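Local coordinates for protein putative fimbrium tip subunit Fim1C (Bacteroides ovatus, PDB 4EPS) that probably forms part of the tip of fimbriae, the filamentous cell-surface appendages that mediate cell adhesion and biofilm formation, at residues Ser434-Glu448 against Tyr481-Gly493. Sequence-based numbering, arbitrary orientation.
Sequences SGELVALQDKDNSLE and YIVTYSKTAGSAG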
# COMPACT_ATOMS: atom_id res chain seq x y z
N SER A 434 32.74 -6.08 2.88
CA SER A 434 33.09 -4.65 2.81
C SER A 434 32.08 -3.92 1.91
O SER A 434 31.73 -2.78 2.21
CB SER A 434 34.53 -4.49 2.32
OG SER A 434 34.70 -5.15 1.07
N GLY A 435 31.56 -4.60 0.90
CA GLY A 435 30.59 -3.99 -0.01
C GLY A 435 29.29 -3.63 0.68
O GLY A 435 28.72 -2.55 0.47
N GLU A 436 28.81 -4.54 1.54
CA GLU A 436 27.58 -4.30 2.30
C GLU A 436 27.76 -3.09 3.26
O GLU A 436 26.85 -2.27 3.40
CB GLU A 436 27.19 -5.55 3.09
CG GLU A 436 26.48 -6.55 2.18
CD GLU A 436 26.43 -7.94 2.77
OE1 GLU A 436 27.51 -8.52 3.03
OE2 GLU A 436 25.31 -8.46 2.97
N LEU A 437 28.93 -3.00 3.93
CA LEU A 437 29.20 -1.88 4.85
C LEU A 437 29.31 -0.56 4.12
O LEU A 437 28.75 0.43 4.59
CB LEU A 437 30.50 -2.11 5.64
CG LEU A 437 30.39 -3.15 6.77
CD1 LEU A 437 31.80 -3.65 7.16
CD2 LEU A 437 29.59 -2.60 7.97
N VAL A 438 30.00 -0.53 2.98
CA VAL A 438 30.16 0.71 2.22
C VAL A 438 28.79 1.27 1.78
O VAL A 438 28.56 2.48 1.87
CB VAL A 438 31.13 0.49 1.03
CG1 VAL A 438 31.03 1.60 -0.03
CG2 VAL A 438 32.56 0.38 1.54
N ALA A 439 27.84 0.37 1.45
CA ALA A 439 26.50 0.76 1.00
C ALA A 439 25.61 1.36 2.11
O ALA A 439 24.57 1.94 1.80
CB ALA A 439 25.80 -0.42 0.34
N LEU A 440 26.00 1.24 3.40
CA LEU A 440 25.27 1.87 4.51
C LEU A 440 25.31 3.41 4.44
O LEU A 440 24.47 4.07 5.03
CB LEU A 440 25.84 1.43 5.86
CG LEU A 440 25.66 -0.07 6.20
CD1 LEU A 440 26.29 -0.39 7.53
CD2 LEU A 440 24.18 -0.44 6.26
N GLN A 441 26.32 3.96 3.77
CA GLN A 441 26.44 5.41 3.70
C GLN A 441 26.23 5.90 2.28
O GLN A 441 26.60 5.23 1.31
CB GLN A 441 27.85 5.84 4.24
CG GLN A 441 28.13 7.37 4.29
CD GLN A 441 27.14 8.12 5.19
OE1 GLN A 441 25.93 8.04 5.01
NE2 GLN A 441 27.64 8.89 6.14
N ASP A 442 25.62 7.09 2.13
CA ASP A 442 25.47 7.71 0.82
C ASP A 442 25.79 9.21 0.94
O ASP A 442 26.11 9.68 2.04
CB ASP A 442 24.07 7.44 0.21
CG ASP A 442 22.87 8.06 0.94
OD1 ASP A 442 23.09 8.92 1.83
OD2 ASP A 442 21.73 7.69 0.61
N LYS A 443 25.68 9.96 -0.17
CA LYS A 443 26.01 11.39 -0.24
C LYS A 443 25.11 12.25 0.66
O LYS A 443 25.52 13.35 1.03
CB LYS A 443 25.95 11.89 -1.70
CG LYS A 443 24.55 11.86 -2.34
CD LYS A 443 24.60 12.04 -3.86
CE LYS A 443 23.22 12.12 -4.48
NZ LYS A 443 22.42 10.89 -4.25
N ASP A 444 23.91 11.75 1.01
CA ASP A 444 22.96 12.45 1.90
C ASP A 444 23.08 11.98 3.38
O ASP A 444 22.15 12.19 4.15
CB ASP A 444 21.52 12.26 1.40
CG ASP A 444 21.28 12.92 0.05
OD1 ASP A 444 21.95 13.93 -0.24
OD2 ASP A 444 20.53 12.36 -0.77
N ASN A 445 24.24 11.41 3.77
CA ASN A 445 24.50 10.92 5.13
C ASN A 445 23.35 10.01 5.66
O ASN A 445 22.85 10.21 6.77
CB ASN A 445 24.79 12.08 6.11
CG ASN A 445 25.52 11.71 7.39
OD1 ASN A 445 25.83 10.54 7.66
ND2 ASN A 445 25.81 12.70 8.21
N SER A 446 22.99 8.98 4.87
CA SER A 446 21.95 8.01 5.29
C SER A 446 22.36 7.27 6.58
O SER A 446 21.49 6.91 7.38
CB SER A 446 21.67 7.00 4.18
OG SER A 446 22.87 6.41 3.72
N LEU A 447 23.66 7.09 6.82
CA LEU A 447 24.09 6.40 8.03
C LEU A 447 23.58 7.15 9.27
O LEU A 447 22.97 6.54 10.15
CB LEU A 447 25.62 6.29 8.03
CG LEU A 447 26.27 5.43 9.11
CD1 LEU A 447 27.66 5.05 8.67
CD2 LEU A 447 26.41 6.21 10.44
N GLU A 448 23.79 8.46 9.33
CA GLU A 448 23.32 9.19 10.50
C GLU A 448 21.81 9.50 10.45
O GLU A 448 21.13 9.34 11.47
CB GLU A 448 24.13 10.49 10.69
CG GLU A 448 25.58 10.17 11.06
CD GLU A 448 26.41 11.29 11.66
OE1 GLU A 448 26.73 12.26 10.94
OE2 GLU A 448 26.81 11.14 12.84
N TYR A 481 39.64 -6.45 5.15
CA TYR A 481 39.20 -5.12 4.75
C TYR A 481 38.42 -4.52 5.93
O TYR A 481 37.63 -5.24 6.58
CB TYR A 481 38.30 -5.18 3.50
CG TYR A 481 39.08 -5.29 2.21
CD1 TYR A 481 39.68 -6.49 1.84
CD2 TYR A 481 39.20 -4.21 1.35
CE1 TYR A 481 40.38 -6.60 0.64
CE2 TYR A 481 39.86 -4.32 0.12
CZ TYR A 481 40.48 -5.51 -0.21
OH TYR A 481 41.17 -5.63 -1.39
N ILE A 482 38.63 -3.24 6.21
CA ILE A 482 37.93 -2.52 7.29
C ILE A 482 37.29 -1.29 6.66
O ILE A 482 37.85 -0.71 5.72
CB ILE A 482 38.89 -2.16 8.47
CG1 ILE A 482 40.27 -1.60 7.93
CG2 ILE A 482 39.05 -3.40 9.40
CD1 ILE A 482 41.22 -0.88 9.02
N VAL A 483 36.13 -0.91 7.16
CA VAL A 483 35.37 0.17 6.57
C VAL A 483 35.33 1.37 7.51
O VAL A 483 35.11 1.24 8.71
CB VAL A 483 33.94 -0.31 6.16
CG1 VAL A 483 33.07 0.85 5.67
CG2 VAL A 483 34.03 -1.39 5.07
N THR A 484 35.53 2.54 6.92
CA THR A 484 35.44 3.83 7.59
C THR A 484 34.46 4.68 6.82
O THR A 484 34.13 4.36 5.68
CB THR A 484 36.82 4.50 7.69
OG1 THR A 484 37.40 4.58 6.38
CG2 THR A 484 37.74 3.76 8.68
N TYR A 485 34.00 5.76 7.44
CA TYR A 485 33.00 6.61 6.82
C TYR A 485 33.33 8.08 6.95
O TYR A 485 33.86 8.51 7.95
CB TYR A 485 31.65 6.40 7.55
CG TYR A 485 31.10 5.00 7.42
CD1 TYR A 485 30.43 4.59 6.27
CD2 TYR A 485 31.28 4.06 8.45
CE1 TYR A 485 29.95 3.28 6.13
CE2 TYR A 485 30.78 2.76 8.33
CZ TYR A 485 30.13 2.37 7.16
OH TYR A 485 29.67 1.08 7.06
N SER A 486 32.88 8.83 5.96
CA SER A 486 32.78 10.28 6.02
C SER A 486 31.26 10.56 6.07
O SER A 486 30.46 9.61 6.06
CB SER A 486 33.44 10.93 4.82
OG SER A 486 32.66 10.63 3.67
N LYS A 487 30.85 11.84 6.01
CA LYS A 487 29.43 12.17 5.98
C LYS A 487 28.84 11.91 4.59
O LYS A 487 27.62 11.97 4.44
CB LYS A 487 29.21 13.64 6.40
CG LYS A 487 29.42 13.84 7.90
CD LYS A 487 29.20 15.28 8.31
CE LYS A 487 29.46 15.47 9.79
NZ LYS A 487 29.43 16.91 10.18
N THR A 488 29.66 11.57 3.59
CA THR A 488 29.16 11.35 2.23
C THR A 488 29.48 9.96 1.65
O THR A 488 28.94 9.64 0.59
CB THR A 488 29.70 12.45 1.27
OG1 THR A 488 31.12 12.37 1.20
CG2 THR A 488 29.28 13.87 1.70
N ALA A 489 30.38 9.16 2.27
CA ALA A 489 30.70 7.86 1.69
C ALA A 489 31.32 6.91 2.68
O ALA A 489 31.93 7.34 3.65
CB ALA A 489 31.68 8.03 0.51
N GLY A 490 31.22 5.63 2.38
CA GLY A 490 31.94 4.59 3.10
C GLY A 490 33.19 4.29 2.28
O GLY A 490 33.21 4.47 1.05
N SER A 491 34.25 3.84 2.93
CA SER A 491 35.48 3.51 2.21
C SER A 491 36.03 2.20 2.74
O SER A 491 36.15 2.05 3.96
CB SER A 491 36.51 4.64 2.38
OG SER A 491 37.75 4.27 1.81
N ALA A 492 36.34 1.25 1.86
CA ALA A 492 36.90 -0.05 2.27
C ALA A 492 38.43 0.03 2.20
O ALA A 492 38.95 0.26 1.13
CB ALA A 492 36.36 -1.19 1.40
N GLY A 493 39.11 -0.09 3.33
CA GLY A 493 40.56 -0.01 3.40
C GLY A 493 41.16 -1.37 3.68
O GLY A 493 40.50 -2.23 4.26
O HOH W 1 29.35 4.84 0.31
O HOH W 2 26.37 14.39 3.70
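Helix 434-438 runs along one face of the hairpin formed by strands 481-485 and 490-493, its axis 5° from the direction of the first strand and 8.5 Å away, and the chain that follows it, to Glu448, packs along the hairpin turn. Close backbone approach marks the middle, where the CA atoms of Val438 and Gly490 are 4.4 Å apart; a water joins Val438 O to Gly490 N. Along the helix, Leu437 CB rests on Val483 CG2 at 3.6 Å, while Val438 CG2 reaches both Val483 CG1 and Ala492 CB. Tyr485 stands up from the hairpin, with CG anti to its carbonyl carbon (chi1 -63°), and its hydroxyl donates to Leu437 O at 2.7 Å, from above the carbonyl plane. Leu440 N reaches that oxygen from the opposite face, so this one carbonyl oxygen takes two bonds, one from the hairpin and one from its own chain. Leu447 CD1 sits over the centre of the Tyr485 ring, 3.5 Å from its centroid, a CH-pi contact. Gln441, bent at chi2 (60°), packs CB obliquely against the same ring and sends NE2 to a lone pair of Ser486 O at 2.9 Å. Its other N-H goes to Asn445 OD1, and OE1 accepts from Asp442 N and Leu447 N on opposite faces; four bonds thus fix the buried amide, three within the loop and helix start and one to the hairpin. Asn445, the N-cap of helix 446-458, also sets CB 3.3 Å from Lys487 O. In the hairpin turn, Ser486 OG accepts from Thr488 N and Ala489 N, an ST turn and ST motif. Strand 469-474 completes the antiparallel three-stranded sheet beside strand 479-485, and its Ser471 touches Ser434 and Leu437; on the helix side, Leu440 packs on Phe507 of strand 502-509 and Met337 of strand 334-338.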